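Local structure of putative Nitroreductase (Anabaena variabilis ATCC 29413, 3EO7) at residues 377-385 / 396-406; 431-441 / 498-508. The protein binds flavin mononucleotide and is probably an oxidoreductase of the nitroreductase family. One frame throughout, in Å; residues are numbered along the deposited sequence.

Contact 1 (377-385 / 396-406); sequences LNLIETFIA and CYYYAPKAQEL
The ring of Y398 lies obliquely across that of F383, their planes 50° apart and their centroids 5.2 Å from each other. Y398 CD1 sits over one face of the F383 ring, displaced toward its rim, and comes within 3.6 Å of F383 CE2. With CG trans to the backbone N (chi1 172°), the Y398 side chain extends along the strand pair, past F383, until its hydroxyl meets the carboxylate of E381. There Y398 OH donates to E381 OE1 at 2.7 Å, approaching on the syn side but well out of the carboxylate plane, while the same oxygen lies at the edge of the tyrosine ring. A bend at chi2 (-59°) of E381 folds its carboxylate back toward Y398. The hydroxyl has a second partner in the backbone N of Y303, and E381 OE1 also accepts from a water that bridges T382 N and Y399 O, so E381 OE1 is gripped by two donors, the hydroxyl and the water.

Residues 381-385 and 396-400 belong to the antiparallel beta hairpin of strands 381-390 and 395-400. I384 and Y397 are a hydrogen-bonded pair, I384 N reaching Y397 O at 2.7 Å, and the non-hydrogen-bonded pair of F383 and Y398 puts both rings on one face of the sheet. The opposite face carries T382, I384, Y397 and Y399. Here T382 and Y399 run side by side, T382 CG2 at 4.0 Å from Y399 CB, while their hydroxyls turn to Y358 and Q359 respectively. Farther along this face, the end of I384 crosses L406 at about a right angle, methyl against methyl, with I384 CD1 4.0 Å from L406 CD2. L406 follows a G1 beta bulge in which Q404 and E405 both face A400.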
# COMPACT_ATOMS: atom_id res chain seq x y z
N LEU A 377 -6.85 5.88 8.75
CA LEU A 377 -7.63 4.63 8.88
C LEU A 377 -9.05 4.81 9.33
O LEU A 377 -9.91 3.94 9.11
CB LEU A 377 -6.91 3.63 9.76
CG LEU A 377 -5.73 2.91 9.15
CD1 LEU A 377 -5.28 1.81 10.10
CD2 LEU A 377 -6.10 2.32 7.78
N ASN A 378 -9.35 5.97 9.93
CA ASN A 378 -10.71 6.23 10.30
C ASN A 378 -11.67 6.27 9.12
O ASN A 378 -12.87 6.20 9.31
CB ASN A 378 -10.83 7.52 11.08
CG ASN A 378 -10.15 7.43 12.43
OD1 ASN A 378 -10.28 6.42 13.15
ND2 ASN A 378 -9.41 8.48 12.78
N LEU A 379 -11.14 6.38 7.89
CA LEU A 379 -11.94 6.47 6.70
C LEU A 379 -12.23 5.09 6.06
O LEU A 379 -12.96 5.01 5.09
CB LEU A 379 -11.25 7.35 5.68
CG LEU A 379 -10.86 8.77 6.14
CD1 LEU A 379 -10.18 9.52 5.01
CD2 LEU A 379 -12.10 9.51 6.64
N ILE A 380 -11.59 4.05 6.58
CA ILE A 380 -11.68 2.73 5.97
C ILE A 380 -12.43 1.75 6.89
O ILE A 380 -12.17 1.70 8.10
CB ILE A 380 -10.28 2.20 5.67
CG1 ILE A 380 -9.67 3.01 4.49
CG2 ILE A 380 -10.29 0.68 5.33
CD1 ILE A 380 -8.29 2.83 4.39
N GLU A 381 -13.38 1.05 6.32
CA GLU A 381 -14.11 0.02 7.03
C GLU A 381 -13.71 -1.34 6.45
O GLU A 381 -13.27 -1.46 5.30
CB GLU A 381 -15.60 0.27 6.92
CG GLU A 381 -16.07 1.57 7.56
CD GLU A 381 -15.76 1.67 9.02
OE1 GLU A 381 -15.84 0.64 9.74
OE2 GLU A 381 -15.43 2.78 9.49
N THR A 382 -13.92 -2.38 7.27
CA THR A 382 -13.53 -3.72 6.90
C THR A 382 -14.73 -4.66 7.03
O THR A 382 -15.38 -4.69 8.08
CB THR A 382 -12.36 -4.23 7.77
OG1 THR A 382 -11.24 -3.33 7.64
CG2 THR A 382 -12.01 -5.71 7.39
N PHE A 383 -15.04 -5.37 5.95
CA PHE A 383 -16.10 -6.41 5.93
C PHE A 383 -15.46 -7.69 5.46
O PHE A 383 -14.57 -7.67 4.60
CB PHE A 383 -17.27 -6.05 5.01
CG PHE A 383 -18.02 -4.83 5.48
CD1 PHE A 383 -17.52 -3.54 5.22
CD2 PHE A 383 -19.18 -4.96 6.24
CE1 PHE A 383 -18.21 -2.40 5.69
CE2 PHE A 383 -19.86 -3.82 6.71
CZ PHE A 383 -19.34 -2.55 6.42
N ILE A 384 -15.88 -8.81 6.05
CA ILE A 384 -15.29 -10.08 5.70
C ILE A 384 -16.34 -11.07 5.25
O ILE A 384 -17.29 -11.36 5.99
CB ILE A 384 -14.49 -10.69 6.90
CG1 ILE A 384 -13.57 -9.62 7.51
CG2 ILE A 384 -13.72 -11.92 6.46
CD1 ILE A 384 -12.58 -10.14 8.58
N ALA A 385 -16.18 -11.58 4.04
CA ALA A 385 -17.01 -12.68 3.57
C ALA A 385 -16.30 -13.96 4.00
O ALA A 385 -15.16 -14.23 3.59
CB ALA A 385 -17.21 -12.65 2.05
N CYS A 396 -21.37 -12.94 5.92
CA CYS A 396 -20.67 -11.69 5.85
C CYS A 396 -20.67 -11.07 7.22
O CYS A 396 -21.70 -11.04 7.90
CB CYS A 396 -21.30 -10.74 4.85
SG CYS A 396 -20.27 -9.22 4.68
N TYR A 397 -19.51 -10.55 7.60
CA TYR A 397 -19.29 -9.96 8.91
C TYR A 397 -18.66 -8.59 8.78
O TYR A 397 -17.75 -8.39 7.99
CB TYR A 397 -18.34 -10.83 9.75
CG TYR A 397 -18.86 -12.21 10.03
CD1 TYR A 397 -18.77 -13.21 9.08
CD2 TYR A 397 -19.46 -12.51 11.25
CE1 TYR A 397 -19.25 -14.46 9.32
CE2 TYR A 397 -19.95 -13.80 11.52
CZ TYR A 397 -19.85 -14.76 10.54
OH TYR A 397 -20.33 -16.03 10.78
N TYR A 398 -19.15 -7.65 9.56
CA TYR A 398 -18.44 -6.39 9.73
C TYR A 398 -17.33 -6.66 10.74
O TYR A 398 -17.55 -7.33 11.75
CB TYR A 398 -19.37 -5.35 10.32
CG TYR A 398 -18.71 -4.06 10.72
CD1 TYR A 398 -18.11 -3.23 9.78
CD2 TYR A 398 -18.76 -3.63 12.04
CE1 TYR A 398 -17.54 -2.01 10.14
CE2 TYR A 398 -18.22 -2.39 12.41
CZ TYR A 398 -17.62 -1.59 11.45
OH TYR A 398 -17.12 -0.38 11.83
N TYR A 399 -16.12 -6.17 10.48
CA TYR A 399 -15.06 -6.30 11.44
C TYR A 399 -14.89 -4.93 12.13
O TYR A 399 -14.68 -3.91 11.46
CB TYR A 399 -13.75 -6.76 10.81
CG TYR A 399 -12.57 -6.72 11.78
CD1 TYR A 399 -12.59 -7.47 12.97
CD2 TYR A 399 -11.43 -5.96 11.51
CE1 TYR A 399 -11.51 -7.44 13.87
CE2 TYR A 399 -10.37 -5.93 12.38
CZ TYR A 399 -10.41 -6.66 13.58
OH TYR A 399 -9.33 -6.63 14.45
N ALA A 400 -15.05 -4.94 13.45
CA ALA A 400 -14.95 -3.78 14.34
C ALA A 400 -13.58 -3.86 15.04
O ALA A 400 -13.42 -4.55 16.03
CB ALA A 400 -16.10 -3.82 15.39
N PRO A 401 -12.57 -3.19 14.48
CA PRO A 401 -11.23 -3.37 15.08
C PRO A 401 -11.03 -2.78 16.46
O PRO A 401 -10.20 -3.27 17.21
CB PRO A 401 -10.31 -2.73 14.06
CG PRO A 401 -11.16 -1.77 13.31
CD PRO A 401 -12.53 -2.38 13.26
N LYS A 402 -11.75 -1.71 16.80
CA LYS A 402 -11.60 -1.14 18.13
C LYS A 402 -12.19 -2.08 19.17
O LYS A 402 -11.58 -2.39 20.18
CB LYS A 402 -12.17 0.27 18.21
CG LYS A 402 -11.52 1.27 17.29
CD LYS A 402 -12.24 2.61 17.43
CE LYS A 402 -11.47 3.72 16.72
NZ LYS A 402 -11.27 3.46 15.30
N ALA A 403 -13.38 -2.59 18.91
CA ALA A 403 -14.01 -3.54 19.79
C ALA A 403 -13.45 -4.96 19.71
O ALA A 403 -13.72 -5.79 20.59
CB ALA A 403 -15.54 -3.61 19.45
N GLN A 404 -12.73 -5.24 18.63
CA GLN A 404 -12.25 -6.57 18.29
C GLN A 404 -13.41 -7.56 18.23
O GLN A 404 -13.48 -8.54 18.98
CB GLN A 404 -11.11 -7.04 19.20
CG GLN A 404 -9.91 -6.11 19.18
CD GLN A 404 -8.64 -6.82 19.65
OE1 GLN A 404 -8.14 -7.71 18.97
NE2 GLN A 404 -8.12 -6.41 20.81
N GLU A 405 -14.32 -7.27 17.30
CA GLU A 405 -15.45 -8.13 17.08
C GLU A 405 -15.78 -8.28 15.61
O GLU A 405 -15.53 -7.35 14.83
CB GLU A 405 -16.69 -7.54 17.73
CG GLU A 405 -16.68 -7.55 19.20
CD GLU A 405 -17.91 -6.88 19.79
OE1 GLU A 405 -18.68 -6.18 19.09
OE2 GLU A 405 -18.05 -7.02 21.01
N LEU A 406 -16.32 -9.44 15.26
CA LEU A 406 -16.98 -9.67 13.99
C LEU A 406 -18.48 -9.56 14.33
O LEU A 406 -18.93 -10.07 15.35
CB LEU A 406 -16.71 -11.05 13.42
CG LEU A 406 -15.27 -11.31 12.96
CD1 LEU A 406 -15.01 -12.80 12.67
CD2 LEU A 406 -14.97 -10.43 11.75
O HOH W 1 -14.13 -1.61 10.10

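Contact 2 (431-441 / 498-508); sequences AAAVIFHTSDL and DEAVIYITTLG. With FMN (flavin mononucleotide), chain B.
Strands 433-439 and 500-508 are antiparallel neighbours in the buried sheet of the nitroreductase-family region, joined mainly through their backbones. Two classic bulges mark the pairing, one at its A432-A433 end and one within it: L507 O accepts from A432 N and A433 N, and H437 O from I502 N (2.7 Å) and Y503 N (3.3 Å). On one face F436 and I504 lie alongside each other, I504 CD1 3.5 Å from F436 CE2, while V501 CG1 meets the edge of the phenyl ring. V434 CG1 and I504 CG2 are tightly packed at 3.3 Å. On the other face, I435 CD1 touches L507 CD1 at 3.7 Å.

T438 crosses E499 at about a right angle. With chi1 75° placing T438 OG1 between its backbone N and carbonyl carbon, the hydroxyl donates to E499 OE1 at 2.8 Å, from the anti side and well out of the carboxylate plane. The other carboxylate oxygen, OE2, bonds to Y303 and forms a salt bridge with K302. Replacing E499 by alanine removes the carboxylate, which would probably leave T438 OG1 without this acceptor and K302 without this salt bridge.

Nearer the flavin, Y503 lies beside H437, and its CE1 is 3.7 Å from FMN C7M; its hydroxyl is bonded to H191. The I502-Y503 bulge therefore includes the residue touching the dimethylbenzene end of FMN, in the cofactor pocket of a nitroreductase-like flavoprotein.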
# COMPACT_ATOMS: atom_id res chain seq x y z
N ALA A 431 -11.43 -19.20 -1.84
CA ALA A 431 -10.98 -18.57 -0.61
C ALA A 431 -11.78 -19.08 0.61
O ALA A 431 -12.98 -19.37 0.52
CB ALA A 431 -11.17 -17.06 -0.72
N ALA A 432 -11.08 -19.14 1.73
CA ALA A 432 -11.68 -19.43 3.03
C ALA A 432 -12.39 -18.15 3.51
O ALA A 432 -13.45 -18.21 4.14
CB ALA A 432 -10.58 -19.88 4.04
N ALA A 433 -11.77 -16.99 3.27
CA ALA A 433 -12.31 -15.69 3.67
C ALA A 433 -11.82 -14.64 2.69
O ALA A 433 -10.72 -14.75 2.12
CB ALA A 433 -11.87 -15.33 5.08
N VAL A 434 -12.63 -13.61 2.53
CA VAL A 434 -12.32 -12.52 1.61
C VAL A 434 -12.54 -11.21 2.35
O VAL A 434 -13.65 -10.96 2.86
CB VAL A 434 -13.15 -12.60 0.34
CG1 VAL A 434 -12.77 -11.40 -0.60
CG2 VAL A 434 -12.94 -13.95 -0.41
N ILE A 435 -11.48 -10.42 2.49
CA ILE A 435 -11.56 -9.15 3.20
C ILE A 435 -11.76 -7.95 2.26
O ILE A 435 -10.98 -7.74 1.33
CB ILE A 435 -10.31 -8.97 4.08
CG1 ILE A 435 -10.23 -10.12 5.10
CG2 ILE A 435 -10.30 -7.62 4.82
CD1 ILE A 435 -9.00 -10.04 5.95
N PHE A 436 -12.82 -7.19 2.51
CA PHE A 436 -13.19 -6.02 1.73
C PHE A 436 -12.89 -4.75 2.52
O PHE A 436 -13.36 -4.60 3.63
CB PHE A 436 -14.68 -6.02 1.40
CG PHE A 436 -15.09 -7.14 0.50
CD1 PHE A 436 -15.30 -8.42 0.99
CD2 PHE A 436 -15.20 -6.93 -0.86
CE1 PHE A 436 -15.60 -9.47 0.11
CE2 PHE A 436 -15.51 -7.96 -1.72
CZ PHE A 436 -15.71 -9.22 -1.24
N HIS A 437 -12.06 -3.88 1.95
CA HIS A 437 -11.81 -2.58 2.50
C HIS A 437 -12.72 -1.62 1.76
O HIS A 437 -12.77 -1.60 0.52
CB HIS A 437 -10.33 -2.19 2.33
CG HIS A 437 -9.43 -2.98 3.21
ND1 HIS A 437 -8.36 -3.69 2.72
CD2 HIS A 437 -9.46 -3.21 4.54
CE1 HIS A 437 -7.75 -4.30 3.72
NE2 HIS A 437 -8.40 -4.03 4.84
N THR A 438 -13.43 -0.80 2.52
CA THR A 438 -14.39 0.12 1.96
C THR A 438 -14.25 1.51 2.56
O THR A 438 -13.60 1.71 3.58
CB THR A 438 -15.83 -0.37 2.24
OG1 THR A 438 -16.17 -0.12 3.60
CG2 THR A 438 -16.03 -1.90 1.89
N SER A 439 -14.88 2.47 1.89
CA SER A 439 -14.92 3.83 2.38
C SER A 439 -16.12 4.59 1.86
O SER A 439 -16.51 4.45 0.71
CB SER A 439 -13.65 4.59 1.95
OG SER A 439 -13.57 5.87 2.55
N ASP A 440 -16.73 5.39 2.72
CA ASP A 440 -17.73 6.33 2.30
C ASP A 440 -16.97 7.48 1.65
O ASP A 440 -16.39 8.33 2.32
CB ASP A 440 -18.58 6.79 3.50
CG ASP A 440 -19.55 7.90 3.17
OD1 ASP A 440 -19.46 8.58 2.10
OD2 ASP A 440 -20.44 8.10 4.02
N LEU A 441 -16.93 7.47 0.33
CA LEU A 441 -16.14 8.47 -0.40
C LEU A 441 -16.57 9.91 -0.18
O LEU A 441 -15.72 10.79 -0.05
CB LEU A 441 -16.16 8.18 -1.90
CG LEU A 441 -15.53 6.92 -2.41
CD1 LEU A 441 -15.66 6.92 -3.97
CD2 LEU A 441 -14.06 6.78 -1.95
N ASP A 498 -23.50 3.28 1.33
CA ASP A 498 -22.58 4.42 1.33
C ASP A 498 -21.12 4.01 1.29
O ASP A 498 -20.27 4.87 1.10
CB ASP A 498 -22.80 5.31 2.54
CG ASP A 498 -24.06 6.14 2.43
OD1 ASP A 498 -24.63 6.25 1.31
OD2 ASP A 498 -24.48 6.63 3.47
N GLU A 499 -20.84 2.73 1.52
CA GLU A 499 -19.48 2.22 1.50
C GLU A 499 -19.08 1.75 0.12
O GLU A 499 -19.62 0.77 -0.39
CB GLU A 499 -19.31 1.09 2.50
CG GLU A 499 -19.60 1.44 3.94
CD GLU A 499 -18.58 2.34 4.59
OE1 GLU A 499 -17.37 2.30 4.22
OE2 GLU A 499 -18.98 3.07 5.52
N ALA A 500 -18.12 2.45 -0.49
CA ALA A 500 -17.56 2.05 -1.77
C ALA A 500 -16.43 1.06 -1.49
O ALA A 500 -15.56 1.34 -0.69
CB ALA A 500 -17.00 3.23 -2.52
N VAL A 501 -16.45 -0.09 -2.14
CA VAL A 501 -15.38 -1.07 -2.01
C VAL A 501 -14.13 -0.52 -2.71
O VAL A 501 -14.21 -0.10 -3.89
CB VAL A 501 -15.76 -2.44 -2.59
CG1 VAL A 501 -14.56 -3.37 -2.61
CG2 VAL A 501 -16.94 -3.07 -1.81
N ILE A 502 -13.03 -0.49 -1.97
CA ILE A 502 -11.72 0.00 -2.43
C ILE A 502 -10.77 -1.14 -2.79
O ILE A 502 -10.02 -1.05 -3.74
CB ILE A 502 -11.05 0.84 -1.27
CG1 ILE A 502 -11.95 2.02 -0.88
CG2 ILE A 502 -9.66 1.32 -1.63
CD1 ILE A 502 -12.30 2.85 -2.06
N TYR A 503 -10.79 -2.23 -2.01
CA TYR A 503 -9.84 -3.30 -2.23
C TYR A 503 -10.38 -4.59 -1.66
O TYR A 503 -11.22 -4.56 -0.76
CB TYR A 503 -8.51 -2.92 -1.58
CG TYR A 503 -7.29 -3.76 -1.88
CD1 TYR A 503 -7.07 -4.30 -3.15
CD2 TYR A 503 -6.31 -3.96 -0.91
CE1 TYR A 503 -5.96 -5.06 -3.44
CE2 TYR A 503 -5.16 -4.70 -1.18
CZ TYR A 503 -4.98 -5.23 -2.45
OH TYR A 503 -3.89 -5.94 -2.77
N ILE A 504 -9.89 -5.70 -2.21
CA ILE A 504 -10.24 -7.05 -1.81
C ILE A 504 -8.96 -7.84 -1.57
O ILE A 504 -8.01 -7.75 -2.34
CB ILE A 504 -11.06 -7.76 -2.92
CG1 ILE A 504 -12.35 -7.01 -3.15
CG2 ILE A 504 -11.24 -9.26 -2.63
CD1 ILE A 504 -13.21 -7.57 -4.32
N THR A 505 -8.95 -8.60 -0.48
CA THR A 505 -7.85 -9.50 -0.17
C THR A 505 -8.44 -10.89 0.13
O THR A 505 -9.23 -11.04 1.06
CB THR A 505 -7.00 -9.04 1.01
OG1 THR A 505 -6.44 -7.75 0.76
CG2 THR A 505 -5.86 -10.09 1.33
N THR A 506 -8.07 -11.87 -0.69
CA THR A 506 -8.50 -13.25 -0.56
C THR A 506 -7.51 -14.00 0.31
O THR A 506 -6.32 -13.70 0.30
CB THR A 506 -8.65 -13.99 -1.92
OG1 THR A 506 -7.38 -14.06 -2.59
CG2 THR A 506 -9.71 -13.27 -2.83
N LEU A 507 -8.04 -14.95 1.07
CA LEU A 507 -7.28 -15.78 1.96
C LEU A 507 -7.74 -17.23 1.82
O LEU A 507 -8.94 -17.51 1.77
CB LEU A 507 -7.51 -15.33 3.40
CG LEU A 507 -7.10 -13.90 3.76
CD1 LEU A 507 -7.75 -13.43 5.06
CD2 LEU A 507 -5.54 -13.86 3.80
N GLY A 508 -6.80 -18.14 1.81
CA GLY A 508 -7.12 -19.56 1.67
C GLY A 508 -5.95 -20.44 1.99
O GLY A 508 -5.03 -20.02 2.68
N1 FMN B . -3.51 -11.42 -8.46
C2 FMN B . -4.55 -12.07 -9.09
O2 FMN B . -4.45 -13.24 -9.43
N3 FMN B . -5.73 -11.45 -9.41
C4 FMN B . -5.95 -10.13 -9.16
O4 FMN B . -7.10 -9.68 -9.30
C4A FMN B . -4.93 -9.44 -8.51
N5 FMN B . -5.06 -8.08 -8.28
C5A FMN B . -4.07 -7.40 -7.54
C6 FMN B . -4.22 -6.07 -7.18
C7 FMN B . -3.22 -5.39 -6.48
C7M FMN B . -3.47 -3.96 -5.99
C8 FMN B . -2.05 -6.05 -6.12
C8M FMN B . -1.03 -5.43 -5.19
C9 FMN B . -1.88 -7.40 -6.47
C9A FMN B . -2.89 -8.08 -7.18
N10 FMN B . -2.72 -9.41 -7.53
C10 FMN B . -3.72 -10.09 -8.18
C1' FMN B . -1.38 -10.11 -7.39
C2' FMN B . -0.37 -9.70 -8.45
O2' FMN B . -0.65 -10.41 -9.67
C3' FMN B . 1.04 -10.00 -7.93
O3' FMN B . 1.35 -9.14 -6.83
C4' FMN B . 2.13 -9.91 -9.02
O4' FMN B . 1.90 -10.90 -10.06
C5' FMN B . 3.50 -10.12 -8.40
O5' FMN B . 3.60 -11.35 -7.74
P FMN B . 3.97 -11.46 -6.20
O1P FMN B . 2.84 -10.80 -5.42
O2P FMN B . 4.06 -12.96 -5.94
O3P FMN B . 5.28 -10.78 -5.94
O HOH W 2 -8.57 -5.94 0.96
O HOH W 3 -16.31 4.69 5.50
O HOH W 4 -19.02 6.01 -1.18

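Overall arrangement
Contacts 1 and 2 join successive strand pairs of one mixed sheet, their centres about 10 Å apart. Strands 381-390 and 433-439 are neighbours, so the order runs 395-400, 381-390, 433-439, 500-508. The two contacts meet directly along this shared border: F383 O and F436 N are 2.8 Å apart in a probable hydrogen bond, and L379 O lies 2.7 Å from S439 OG in another. T382 CG2 packs on I435 CG2 at 3.6 Å, joining side chains of the two contacts. FMN is touched by contact 2, through Y503, whereas contact 1 lies away from the annotated FMN sites. Y303 is a common partner, meeting Y398 of contact 1 and E499 of contact 2.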